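Local coordinates for tetratricopeptide TPR_2 repeat protein (PDB 5DJS), which is of unknown function but joins tetratricopeptide repeats to a GT-B-type glycosyltransferase family 41 region and is seen with bound uridine-5'-diphosphate, at residues H188-A192 with Y193-C197; Y143-P146 with L147-V150; P372-S375 with S376-M379; P74-A77 with S78-Y81; S28-A31 with C32-L36. The protein carries 1 engineered substitution. One frame throughout, in Å; residues are numbered along the deposited sequence. Where two conformers were deposited one is given.

Interaction 1. Residues H188-A192 with Y193-C197; sequences HDRTA and YEVYC
The turn that leads from helix 176-187 into the edge strand 193-199 packs H188 and R190 against V195, the third residue of the strand. CG2 of V195 lies 3.6 Å from CD2 of H188, the two side chains crossing at about a right angle. CG1 of V195 is anti to the backbone nitrogen (chi1 179°), which leaves CG2 beside that nitrogen, where it can reach both the imidazole and the arginine. R190 was modelled in two conformers, so its contacts, given here for one of them, are less certain. A face of its guanidinium lies over CG2 of V195, and NH1 of R190 donates to O of H188 at 3.1 Å, while I185 and D216 take further bonds from the group. Strand 193-199 borders the six-stranded parallel sheet of one Rossmann-like half of the GT-B fold, beside strand 163-169. The chain enters it through a tight turn in which O of D189 receives A192 N at 3.2 Å and, weakly, Y193 N at 2.8 Å. The rings of H188 and Y193 meet obliquely, their planes 37° apart, and CB of A192 touches CD2 of Y193 at 3.7 Å. Both nitrogens of the buried H188 ring are satisfied, ND1 by E509 of the long helix 479-521 and NE2 by Y167.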
loop_
_atom_site.group_PDB
_atom_site.type_symbol
_atom_site.label_atom_id
_atom_site.label_comp_id
_atom_site.label_asym_id
_atom_site.label_seq_id
_atom_site.Cartn_x
_atom_site.Cartn_y
_atom_site.Cartn_z
ATOM N N HIS A 188 -20.466 -8.833 6.187
ATOM C CA HIS A 188 -21.456 -8.134 5.360
ATOM C C HIS A 188 -22.851 -8.723 5.578
ATOM O O HIS A 188 -23.032 -9.929 5.480
ATOM C CB HIS A 188 -21.090 -8.172 3.856
ATOM C CG HIS A 188 -20.484 -6.904 3.343
ATOM N ND1 HIS A 188 -21.017 -5.663 3.612
ATOM C CD2 HIS A 188 -19.405 -6.687 2.559
ATOM C CE1 HIS A 188 -20.283 -4.732 3.032
ATOM N NE2 HIS A 188 -19.297 -5.328 2.389
ATOM N N ASP A 189 -23.823 -7.862 5.874
ATOM C CA ASP A 189 -25.209 -8.285 6.068
ATOM C C ASP A 189 -25.815 -8.786 4.743
ATOM O O ASP A 189 -26.107 -7.985 3.843
ATOM C CB ASP A 189 -26.033 -7.117 6.630
ATOM C CG ASP A 189 -27.440 -7.526 7.055
ATOM O OD1 ASP A 189 -27.759 -8.738 7.039
ATOM O OD2 ASP A 189 -28.233 -6.618 7.401
ATOM N N ARG A 190 -25.993 -10.103 4.637
ATOM C CA ARG A 190 -26.516 -10.732 3.423
ATOM C C ARG A 190 -27.988 -10.446 3.124
ATOM O O ARG A 190 -28.428 -10.657 1.995
ATOM C CB ARG A 190 -26.285 -12.243 3.451
ATOM C CG ARG A 190 -25.142 -12.698 2.555
ATOM C CD ARG A 190 -23.875 -11.896 2.814
ATOM N NE ARG A 190 -22.723 -12.462 2.120
ATOM C CZ ARG A 190 -21.459 -12.222 2.457
ATOM N NH1 ARG A 190 -21.184 -11.426 3.486
ATOM N NH2 ARG A 190 -20.469 -12.786 1.773
ATOM N N THR A 191 -28.751 -9.983 4.118
ATOM C CA THR A 191 -30.145 -9.563 3.888
ATOM C C THR A 191 -30.165 -8.341 2.946
ATOM O O THR A 191 -30.996 -8.266 2.032
ATOM C CB THR A 191 -30.930 -9.238 5.199
ATOM O OG1 THR A 191 -30.345 -8.114 5.871
ATOM C CG2 THR A 191 -30.976 -10.453 6.160
ATOM N N ALA A 192 -29.215 -7.423 3.158
ATOM C CA ALA A 192 -29.162 -6.129 2.459
ATOM C C ALA A 192 -28.032 -5.972 1.412
ATOM O O ALA A 192 -28.060 -5.010 0.639
ATOM C CB ALA A 192 -29.075 -5.005 3.485
ATOM N N TYR A 193 -27.053 -6.886 1.391
ATOM C CA TYR A 193 -25.888 -6.776 0.499
ATOM C C TYR A 193 -25.453 -8.132 -0.042
ATOM O O TYR A 193 -25.648 -9.147 0.603
ATOM C CB TYR A 193 -24.711 -6.115 1.225
ATOM C CG TYR A 193 -25.012 -4.715 1.701
ATOM C CD1 TYR A 193 -24.886 -3.630 0.845
ATOM C CD2 TYR A 193 -25.462 -4.479 3.005
ATOM C CE1 TYR A 193 -25.181 -2.339 1.270
ATOM C CE2 TYR A 193 -25.769 -3.193 3.443
ATOM C CZ TYR A 193 -25.627 -2.125 2.575
ATOM O OH TYR A 193 -25.932 -0.852 3.001
ATOM N N GLU A 194 -24.872 -8.144 -1.236
ATOM C CA GLU A 194 -24.311 -9.366 -1.815
ATOM C C GLU A 194 -22.908 -9.093 -2.347
ATOM O O GLU A 194 -22.677 -8.072 -2.994
ATOM C CB GLU A 194 -25.199 -9.884 -2.939
ATOM C CG GLU A 194 -24.744 -11.233 -3.480
ATOM C CD GLU A 194 -25.625 -11.737 -4.584
ATOM O OE1 GLU A 194 -26.435 -10.938 -5.136
ATOM O OE2 GLU A 194 -25.502 -12.937 -4.922
ATOM N N VAL A 195 -21.995 -10.031 -2.121
ATOM C CA VAL A 195 -20.566 -9.771 -2.274
ATOM C C VAL A 195 -19.942 -10.518 -3.461
ATOM O O VAL A 195 -19.809 -11.753 -3.444
ATOM C CB VAL A 195 -19.805 -10.084 -0.961
ATOM C CG1 VAL A 195 -18.310 -9.845 -1.128
ATOM C CG2 VAL A 195 -20.329 -9.222 0.186
ATOM N N TYR A 196 -19.563 -9.730 -4.471
ATOM C CA TYR A 196 -18.775 -10.174 -5.618
ATOM C C TYR A 196 -17.341 -9.711 -5.393
ATOM O O TYR A 196 -17.111 -8.580 -4.970
ATOM C CB TYR A 196 -19.310 -9.537 -6.911
ATOM C CG TYR A 196 -20.654 -10.072 -7.391
ATOM C CD1 TYR A 196 -21.822 -9.861 -6.654
ATOM C CD2 TYR A 196 -20.762 -10.774 -8.595
ATOM C CE1 TYR A 196 -23.047 -10.344 -7.087
ATOM C CE2 TYR A 196 -21.987 -11.262 -9.033
ATOM C CZ TYR A 196 -23.127 -11.045 -8.273
ATOM O OH TYR A 196 -24.355 -11.518 -8.681
ATOM N N CYS A 197 -16.374 -10.574 -5.665
ATOM C CA CYS A 197 -14.955 -10.180 -5.637
ATOM C C CYS A 197 -14.389 -10.345 -7.029
ATOM O O CYS A 197 -14.706 -11.304 -7.697
ATOM C CB CYS A 197 -14.172 -11.031 -4.650
ATOM S SG CYS A 197 -14.384 -10.470 -2.954
#

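Interaction 2. Residues Y143-P146 with L147-V150; sequences YADP and LTPV
L147 and T148 fold back on A144 and D145 in a compact turn that follows helix 129-143. Its tight part is main chain: N of L147 donates to O of A144 at 3.0 Å, and one residue further on N of T148 donates to O of D145 at 3.2 Å, so two three-residue steps follow each other directly. Both turns enclose P146, whose ring nitrogen has no hydrogen to give. The same oxygen of A144 also has CB of L147 at 3.5 Å. CG of L147 lies beside the backbone nitrogen (chi1 -62°), which lets CD1 of L147 reach to 3.9 Å from O of Y143 while the branch rests on A257 and R258. T148 takes the same kind of rotamer for OG1, bringing the hydroxyl to 3.3 Å from O of A144; its hydrogen bond, however, is to O of A257. The loose side is that of the exposed P146, and of P149 and V150, which run on at the surface without touching 143-146, although O of P149 is bonded to R259. The carboxylate of D145 is held apart from this, by N of R277. The chemistry thus divides the work: peptide groups alone form the hydrogen bonds that close the turn, while the polar side-chain ends of T148 and D145 tie it to the end of helix 253-257, through A257, and to the loop at R277.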
loop_
_atom_site.group_PDB
_atom_site.type_symbol
_atom_site.label_atom_id
_atom_site.label_comp_id
_atom_site.label_asym_id
_atom_site.label_seq_id
_atom_site.Cartn_x
_atom_site.Cartn_y
_atom_site.Cartn_z
ATOM N N TYR A 143 -5.884 9.220 -19.693
ATOM C CA TYR A 143 -6.169 7.774 -19.788
ATOM C C TYR A 143 -7.532 7.297 -19.281
ATOM O O TYR A 143 -7.938 6.174 -19.587
ATOM C CB TYR A 143 -5.055 6.992 -19.081
ATOM C CG TYR A 143 -3.675 7.379 -19.557
ATOM C CD1 TYR A 143 -3.332 7.283 -20.912
ATOM C CD2 TYR A 143 -2.718 7.869 -18.669
ATOM C CE1 TYR A 143 -2.068 7.658 -21.359
ATOM C CE2 TYR A 143 -1.461 8.243 -19.105
ATOM C CZ TYR A 143 -1.136 8.143 -20.437
ATOM O OH TYR A 143 0.128 8.532 -20.787
ATOM N N ALA A 144 -8.241 8.134 -18.531
ATOM C CA ALA A 144 -9.448 7.706 -17.819
ATOM C C ALA A 144 -10.686 8.471 -18.255
ATOM O O ALA A 144 -11.651 7.868 -18.713
ATOM C CB ALA A 144 -9.244 7.861 -16.323
ATOM N N ASP A 145 -10.658 9.792 -18.103
ATOM C CA ASP A 145 -11.824 10.643 -18.390
ATOM C C ASP A 145 -12.367 10.581 -19.835
ATOM O O ASP A 145 -13.570 10.729 -20.032
ATOM C CB ASP A 145 -11.547 12.097 -17.979
ATOM C CG ASP A 145 -11.412 12.274 -16.458
ATOM O OD1 ASP A 145 -11.545 11.278 -15.695
ATOM O OD2 ASP A 145 -11.170 13.422 -16.025
ATOM N N PRO A 146 -11.496 10.370 -20.844
ATOM C CA PRO A 146 -12.004 10.117 -22.199
ATOM C C PRO A 146 -12.984 8.955 -22.308
ATOM O O PRO A 146 -13.916 9.024 -23.106
ATOM C CB PRO A 146 -10.727 9.815 -22.994
ATOM C CG PRO A 146 -9.702 10.684 -22.343
ATOM C CD PRO A 146 -10.053 10.689 -20.871
ATOM N N LEU A 147 -12.778 7.912 -21.508
ATOM C CA LEU A 147 -13.660 6.737 -21.497
ATOM C C LEU A 147 -14.988 6.910 -20.710
ATOM O O LEU A 147 -15.897 6.083 -20.846
ATOM C CB LEU A 147 -12.897 5.531 -20.937
ATOM C CG LEU A 147 -11.659 5.056 -21.703
ATOM C CD1 LEU A 147 -10.869 4.036 -20.901
ATOM C CD2 LEU A 147 -12.058 4.450 -23.040
ATOM N N THR A 148 -15.107 7.971 -19.909
ATOM C CA THR A 148 -16.177 8.080 -18.919
ATOM C C THR A 148 -17.458 8.716 -19.465
ATOM O O THR A 148 -17.428 9.879 -19.869
ATOM C CB THR A 148 -15.696 8.897 -17.681
ATOM O OG1 THR A 148 -14.493 8.322 -17.155
ATOM C CG2 THR A 148 -16.760 8.922 -16.585
ATOM N N PRO A 149 -18.594 7.977 -19.432
ATOM C CA PRO A 149 -19.862 8.612 -19.793
ATOM C C PRO A 149 -20.408 9.443 -18.635
ATOM O O PRO A 149 -19.857 9.410 -17.526
ATOM C CB PRO A 149 -20.774 7.420 -20.074
ATOM C CG PRO A 149 -20.302 6.379 -19.118
ATOM C CD PRO A 149 -18.813 6.589 -18.966
ATOM N N VAL A 150 -21.498 10.157 -18.895
ATOM C CA VAL A 150 -22.158 10.987 -17.881
ATOM C C VAL A 150 -22.879 10.027 -16.906
ATOM O O VAL A 150 -23.263 8.926 -17.310
ATOM C CB VAL A 150 -23.140 12.002 -18.544
ATOM C CG1 VAL A 150 -23.738 12.966 -17.520
ATOM C CG2 VAL A 150 -22.448 12.810 -19.647
#

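Interaction 3. Residues P372-S375 with S376-M379; sequences PVTS and SRLM
S376 returns to P372 with two donors at once. N of S376 reaches O of P372 at 2.9 Å and OG of S376 the same oxygen at 2.7 Å, from opposite faces of the carbonyl plane. The hydroxyl can do this because it lies beside its own backbone nitrogen (chi1 -68°), pointing back along the helix. Ordinary helical bonds follow, from R377 N to V373 O, from L378 N to T374 O and, at 2.9 Å, from M379 N to S375 O. The hydroxyls of T374 and S375, each set between the backbone nitrogen and the carbonyl carbon, are both satisfied by O of D371. This first part of helix 372-383 belongs to a beta-alpha-beta unit with strands 361-365 and 392-395, in the half of the GT-B fold that carries UDP; the side chain of L378 is about 13 Å from the bound UDP. R377 bends at chi3 (60°) and swings its guanidinium back over T374, with NH1 of R377 3.8 Å from CG2 of T374 and a face toward the carbonyl oxygen of the threonine. Its NH2 gives a weak hydrogen bond to O of S90, between helices 77-89 and 93-106. L378 is buried against L339 and L369.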
loop_
_atom_site.group_PDB
_atom_site.type_symbol
_atom_site.label_atom_id
_atom_site.label_comp_id
_atom_site.label_asym_id
_atom_site.label_seq_id
_atom_site.Cartn_x
_atom_site.Cartn_y
_atom_site.Cartn_z
ATOM N N PRO A 372 23.550 -6.247 2.051
ATOM C CA PRO A 372 24.540 -5.379 2.708
ATOM C C PRO A 372 24.659 -3.960 2.171
ATOM O O PRO A 372 24.985 -3.063 2.944
ATOM C CB PRO A 372 25.849 -6.139 2.513
ATOM C CG PRO A 372 25.425 -7.557 2.581
ATOM C CD PRO A 372 24.105 -7.600 1.847
ATOM N N VAL A 373 24.366 -3.756 0.888
ATOM C CA VAL A 373 24.501 -2.428 0.269
ATOM C C VAL A 373 23.483 -1.447 0.851
ATOM O O VAL A 373 23.831 -0.299 1.165
ATOM C CB VAL A 373 24.295 -2.449 -1.269
ATOM C CG1 VAL A 373 24.628 -1.075 -1.861
ATOM C CG2 VAL A 373 25.139 -3.522 -1.950
ATOM N N THR A 374 22.231 -1.903 0.975
ATOM C CA THR A 374 21.129 -1.044 1.424
ATOM C C THR A 374 21.134 -0.840 2.959
ATOM O O THR A 374 20.779 0.243 3.437
ATOM C CB THR A 374 19.757 -1.562 0.923
ATOM O OG1 THR A 374 19.488 -2.832 1.503
ATOM C CG2 THR A 374 19.748 -1.729 -0.589
ATOM N N SER A 375 21.544 -1.857 3.721
ATOM C CA SER A 375 21.742 -1.700 5.180
ATOM C C SER A 375 22.956 -0.823 5.505
ATOM O O SER A 375 22.889 0.019 6.409
ATOM C CB SER A 375 21.852 -3.052 5.895
ATOM O OG SER A 375 22.872 -3.848 5.331
ATOM N N SER A 376 24.048 -0.999 4.764
ATOM C CA SER A 376 25.224 -0.124 4.907
ATOM C C SER A 376 24.882 1.339 4.653
ATOM O O SER A 376 25.227 2.201 5.475
ATOM C CB SER A 376 26.364 -0.549 3.976
ATOM O OG SER A 376 26.904 -1.795 4.386
ATOM N N ARG A 377 24.181 1.603 3.541
ATOM C CA ARG A 377 23.759 2.971 3.195
ATOM C C ARG A 377 22.907 3.614 4.306
ATOM O O ARG A 377 23.033 4.811 4.576
ATOM C CB ARG A 377 22.993 3.012 1.857
ATOM C CG ARG A 377 22.863 4.424 1.270
ATOM C CD ARG A 377 21.894 4.535 0.102
ATOM N NE ARG A 377 20.542 4.128 0.492
ATOM C CZ ARG A 377 19.949 2.964 0.188
ATOM N NH1 ARG A 377 20.552 2.032 -0.557
ATOM N NH2 ARG A 377 18.715 2.729 0.630
ATOM N N LEU A 378 22.064 2.810 4.949
ATOM C CA LEU A 378 21.203 3.278 6.044
ATOM C C LEU A 378 22.027 3.550 7.315
ATOM O O LEU A 378 21.831 4.580 7.981
ATOM C CB LEU A 378 20.070 2.258 6.306
ATOM C CG LEU A 378 18.610 2.710 6.506
ATOM C CD1 LEU A 378 18.221 3.994 5.775
ATOM C CD2 LEU A 378 17.671 1.575 6.095
ATOM N N MET A 379 22.944 2.629 7.640
ATOM C CA MET A 379 23.906 2.829 8.741
ATOM C C MET A 379 24.735 4.093 8.543
ATOM O O MET A 379 24.881 4.895 9.467
ATOM C CB MET A 379 24.854 1.628 8.876
ATOM C CG MET A 379 24.202 0.366 9.417
ATOM S SD MET A 379 25.339 -1.041 9.365
ATOM C CE MET A 379 26.446 -0.604 10.686
#

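Interaction 4. Residues P74-A77 with S78-Y81; sequences PGEA and SYHY
E76 and Y79 cross at about a right angle, the aliphatic part of the glutamate lying over the tyrosine ring. CG of E76 stands 3.4 Å from the centroid of the Y79 ring and only 7° off the normal, a CH-pi contact over the middle of the face. The carboxylate beyond it turns toward the start of the helix. With CG anti to the backbone nitrogen and a bend at chi2 (50°), OE2 of E76 accepts from N of S78 at 3.1 Å and from OG of S78 at 2.8 Å. These donors come from opposite faces of the carboxylate: the hydroxyl from well above the plane, the amide on the anti side and nearer to it. E76 is therefore the N-cap of helix 77-89, its side chain accepting from one of the N-H groups that the first turn leaves without a helical acceptor. The cap falls where one tetratricopeptide repeat sequence passes into the next, between helices 59-72 and 77-89. H80 reaches back further still: NE2 of H80 donates to O of P74 at 2.9 Å, with the acceptor close to the imidazole plane, while CD2 of H80 comes edge-on to O of E76 at 3.3 Å. The NE2 bond links the loop to the helix and limits the rotation of the ring, which also packs on V70, A103 and L106. Y79 is held at its far end by S43.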
loop_
_atom_site.group_PDB
_atom_site.type_symbol
_atom_site.label_atom_id
_atom_site.label_comp_id
_atom_site.label_asym_id
_atom_site.label_seq_id
_atom_site.Cartn_x
_atom_site.Cartn_y
_atom_site.Cartn_z
ATOM N N PRO A 74 19.396 1.998 -23.704
ATOM C CA PRO A 74 18.931 3.173 -22.939
ATOM C C PRO A 74 17.733 3.911 -23.492
ATOM O O PRO A 74 17.226 4.811 -22.822
ATOM C CB PRO A 74 20.139 4.110 -22.972
ATOM C CG PRO A 74 20.850 3.734 -24.219
ATOM C CD PRO A 74 20.721 2.245 -24.299
ATOM N N GLY A 75 17.307 3.572 -24.703
ATOM C CA GLY A 75 16.091 4.140 -25.283
ATOM C C GLY A 75 14.811 3.472 -24.823
ATOM O O GLY A 75 13.725 4.027 -25.027
ATOM N N GLU A 76 14.929 2.290 -24.210
ATOM C CA GLU A 76 13.768 1.477 -23.823
ATOM C C GLU A 76 13.226 2.004 -22.508
ATOM O O GLU A 76 13.868 1.858 -21.487
ATOM C CB GLU A 76 14.161 -0.012 -23.744
ATOM C CG GLU A 76 13.097 -0.973 -23.211
ATOM C CD GLU A 76 11.754 -0.824 -23.889
ATOM O OE1 GLU A 76 11.696 -0.997 -25.119
ATOM O OE2 GLU A 76 10.760 -0.536 -23.189
ATOM N N ALA A 77 12.050 2.630 -22.557
ATOM C CA ALA A 77 11.415 3.269 -21.398
ATOM C C ALA A 77 11.083 2.325 -20.243
ATOM O O ALA A 77 11.161 2.737 -19.080
ATOM C CB ALA A 77 10.142 3.989 -21.826
ATOM N N SER A 78 10.690 1.086 -20.542
ATOM C CA SER A 78 10.277 0.150 -19.486
ATOM C C SER A 78 11.429 -0.237 -18.555
ATOM O O SER A 78 11.203 -0.520 -17.386
ATOM C CB SER A 78 9.609 -1.107 -20.066
ATOM O OG SER A 78 10.529 -1.922 -20.774
ATOM N N TYR A 79 12.654 -0.232 -19.072
ATOM C CA TYR A 79 13.838 -0.536 -18.267
ATOM C C TYR A 79 14.095 0.579 -17.255
ATOM O O TYR A 79 14.481 0.303 -16.112
ATOM C CB TYR A 79 15.084 -0.727 -19.146
ATOM C CG TYR A 79 15.030 -1.857 -20.181
ATOM C CD1 TYR A 79 13.950 -2.747 -20.257
ATOM C CD2 TYR A 79 16.085 -2.048 -21.068
ATOM C CE1 TYR A 79 13.920 -3.763 -21.197
ATOM C CE2 TYR A 79 16.057 -3.068 -22.010
ATOM C CZ TYR A 79 14.970 -3.924 -22.066
ATOM O OH TYR A 79 14.929 -4.944 -22.991
ATOM N N HIS A 80 13.878 1.827 -17.681
ATOM C CA HIS A 80 13.919 2.984 -16.778
ATOM C C HIS A 80 12.794 2.965 -15.754
ATOM O O HIS A 80 13.034 3.252 -14.584
ATOM C CB HIS A 80 13.865 4.296 -17.554
ATOM C CG HIS A 80 15.075 4.543 -18.398
ATOM N ND1 HIS A 80 16.221 5.130 -17.904
ATOM C CD2 HIS A 80 15.310 4.301 -19.710
ATOM C CE1 HIS A 80 17.110 5.233 -18.876
ATOM N NE2 HIS A 80 16.583 4.735 -19.980
ATOM N N TYR A 81 11.583 2.632 -16.196
ATOM C CA TYR A 81 10.418 2.513 -15.305
ATOM C C TYR A 81 10.711 1.578 -14.136
ATOM O O TYR A 81 10.616 1.967 -12.980
ATOM C CB TYR A 81 9.189 2.019 -16.087
ATOM C CG TYR A 81 8.029 1.556 -15.233
ATOM C CD1 TYR A 81 7.396 2.429 -14.353
ATOM C CD2 TYR A 81 7.559 0.240 -15.311
ATOM C CE1 TYR A 81 6.326 2.009 -13.570
ATOM C CE2 TYR A 81 6.495 -0.190 -14.531
ATOM C CZ TYR A 81 5.883 0.700 -13.662
ATOM O OH TYR A 81 4.833 0.290 -12.886
#

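Interaction 5. Residues S28-A31 with C32-L36; sequences SERA and CWRVL
CG of E29 lies anti to the backbone nitrogen (chi1 171°) and that of W33 beside its own (chi1 -75°), and these rotations bring the two side chains together, side by side and pointing the same way. CG of E29 approaches NE1 of W33 to 3.6 Å. The carboxylate continues past it, OE2 of E29 lying at the edge of the indole in its plane but 3.8 Å from NE1 of W33; this oxygen has a weak hydrogen bond to H53. One residue on, R30 and R34 also run alongside each other. Here the touching parts are CG of R30 and NH1 of R34, 3.6 Å apart, while the guanidinium planes are turned 64° from one another. NE of R30 and NH1 of R34 remain 5.1 Å apart, and both arginines are exposed, so solvent probably eases the like charges. Beneath the two pairs run the helical bonds from W33 N to E29 O at 3.0 Å and from R34 N to R30 O at 3.1 Å. The buried S28, A31, C32 and V35, with the partly exposed L36, complete the packing: S28, A31 and V35 meet helix 5-21, with OG of S28 bonded to O of A16, while S28, C32 and L36 press on leucines of helix 43-56.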
loop_
_atom_site.group_PDB
_atom_site.type_symbol
_atom_site.label_atom_id
_atom_site.label_comp_id
_atom_site.label_asym_id
_atom_site.label_seq_id
_atom_site.Cartn_x
_atom_site.Cartn_y
_atom_site.Cartn_z
ATOM N N SER A 28 10.322 -18.621 -14.234
ATOM C CA SER A 28 10.688 -17.482 -15.091
ATOM C C SER A 28 12.155 -17.086 -14.893
ATOM O O SER A 28 12.867 -16.826 -15.862
ATOM C CB SER A 28 9.783 -16.276 -14.826
ATOM O OG SER A 28 10.015 -15.242 -15.769
ATOM N N GLU A 29 12.589 -17.046 -13.633
ATOM C CA GLU A 29 13.986 -16.781 -13.284
ATOM C C GLU A 29 14.938 -17.762 -13.970
ATOM O O GLU A 29 15.889 -17.342 -14.621
ATOM C CB GLU A 29 14.191 -16.834 -11.757
ATOM C CG GLU A 29 15.652 -16.790 -11.306
ATOM C CD GLU A 29 15.838 -16.892 -9.802
ATOM O OE1 GLU A 29 15.222 -17.778 -9.174
ATOM O OE2 GLU A 29 16.628 -16.100 -9.248
ATOM N N ARG A 30 14.694 -19.062 -13.817
ATOM C CA ARG A 30 15.648 -20.065 -14.319
ATOM C C ARG A 30 15.728 -20.045 -15.856
ATOM O O ARG A 30 16.791 -20.308 -16.432
ATOM C CB ARG A 30 15.380 -21.476 -13.728
ATOM C CG ARG A 30 14.541 -22.463 -14.547
ATOM C CD ARG A 30 14.577 -23.871 -13.940
ATOM N NE ARG A 30 14.021 -23.905 -12.585
ATOM C CZ ARG A 30 12.728 -24.048 -12.271
ATOM N NH1 ARG A 30 11.786 -24.196 -13.207
ATOM N NH2 ARG A 30 12.368 -24.046 -10.989
ATOM N N ALA A 31 14.613 -19.707 -16.502
ATOM C CA ALA A 31 14.573 -19.501 -17.953
ATOM C C ALA A 31 15.367 -18.262 -18.383
ATOM O O ALA A 31 16.058 -18.291 -19.401
ATOM C CB ALA A 31 13.132 -19.393 -18.432
ATOM N N CYS A 32 15.256 -17.177 -17.615
ATOM C CA CYS A 32 16.069 -15.967 -17.844
ATOM C C CYS A 32 17.574 -16.225 -17.713
ATOM O O CYS A 32 18.358 -15.661 -18.467
ATOM C CB CYS A 32 15.690 -14.839 -16.885
ATOM S SG CYS A 32 14.185 -13.944 -17.284
ATOM N N TRP A 33 17.973 -17.050 -16.749
ATOM C CA TRP A 33 19.385 -17.434 -16.609
ATOM C C TRP A 33 19.859 -18.227 -17.821
ATOM O O TRP A 33 20.967 -17.991 -18.305
ATOM C CB TRP A 33 19.663 -18.213 -15.302
ATOM C CG TRP A 33 19.663 -17.330 -14.067
ATOM C CD1 TRP A 33 18.828 -17.428 -12.995
ATOM C CD2 TRP A 33 20.522 -16.204 -13.804
ATOM N NE1 TRP A 33 19.115 -16.441 -12.072
ATOM C CE2 TRP A 33 20.148 -15.677 -12.543
ATOM C CE3 TRP A 33 21.573 -15.593 -14.506
ATOM C CZ2 TRP A 33 20.783 -14.571 -11.970
ATOM C CZ3 TRP A 33 22.204 -14.489 -13.938
ATOM C CH2 TRP A 33 21.806 -13.992 -12.678
ATOM N N ARG A 34 19.014 -19.139 -18.317
ATOM C CA ARG A 34 19.334 -19.934 -19.523
ATOM C C ARG A 34 19.593 -19.068 -20.758
ATOM O O ARG A 34 20.417 -19.425 -21.595
ATOM C CB ARG A 34 18.243 -20.985 -19.824
ATOM C CG ARG A 34 18.347 -22.249 -18.979
ATOM C CD ARG A 34 17.628 -23.442 -19.600
ATOM N NE ARG A 34 17.762 -24.627 -18.744
ATOM C CZ ARG A 34 16.973 -24.947 -17.709
ATOM N NH1 ARG A 34 15.926 -24.194 -17.356
ATOM N NH2 ARG A 34 17.230 -26.052 -17.011
ATOM N N VAL A 35 18.903 -17.933 -20.856
ATOM C CA VAL A 35 19.141 -16.961 -21.924
ATOM C C VAL A 35 20.498 -16.268 -21.749
ATOM O O VAL A 35 21.223 -16.065 -22.725
ATOM C CB VAL A 35 18.018 -15.898 -21.979
ATOM C CG1 VAL A 35 18.349 -14.780 -22.970
ATOM C CG2 VAL A 35 16.692 -16.546 -22.356
ATOM N N LEU A 36 20.830 -15.889 -20.515
ATOM C CA LEU A 36 22.100 -15.211 -20.228
ATOM C C LEU A 36 23.330 -16.123 -20.317
ATOM O O LEU A 36 24.433 -15.621 -20.529
ATOM C CB LEU A 36 22.054 -14.521 -18.860
ATOM C CG LEU A 36 20.985 -13.432 -18.704
ATOM C CD1 LEU A 36 20.912 -12.969 -17.263
ATOM C CD2 LEU A 36 21.201 -12.243 -19.631
#

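How the interactions relate
Along the chain the order is interaction 5, 4, 2, 1 and 3. Interactions 5 and 4 lie in the helical array at the N-terminal end, their centres about 20 Å apart. Interaction 2 follows helix 129-143, on the way to strand 163-169. Interaction 1 enters the edge strand of one six-stranded parallel sheet; interaction 3 is on a helix of the beta-alpha-beta unit of the other, its centre about 48 Å from that of interaction 1. Interaction 3 lies on the side of the UDP-carrying half that faces the N-terminal helices, where R377 makes a weak hydrogen bond to S90. Local turns, a cap and helix steps thus shape the helical array, the linker and the two halves separately, with no direct contact among the five.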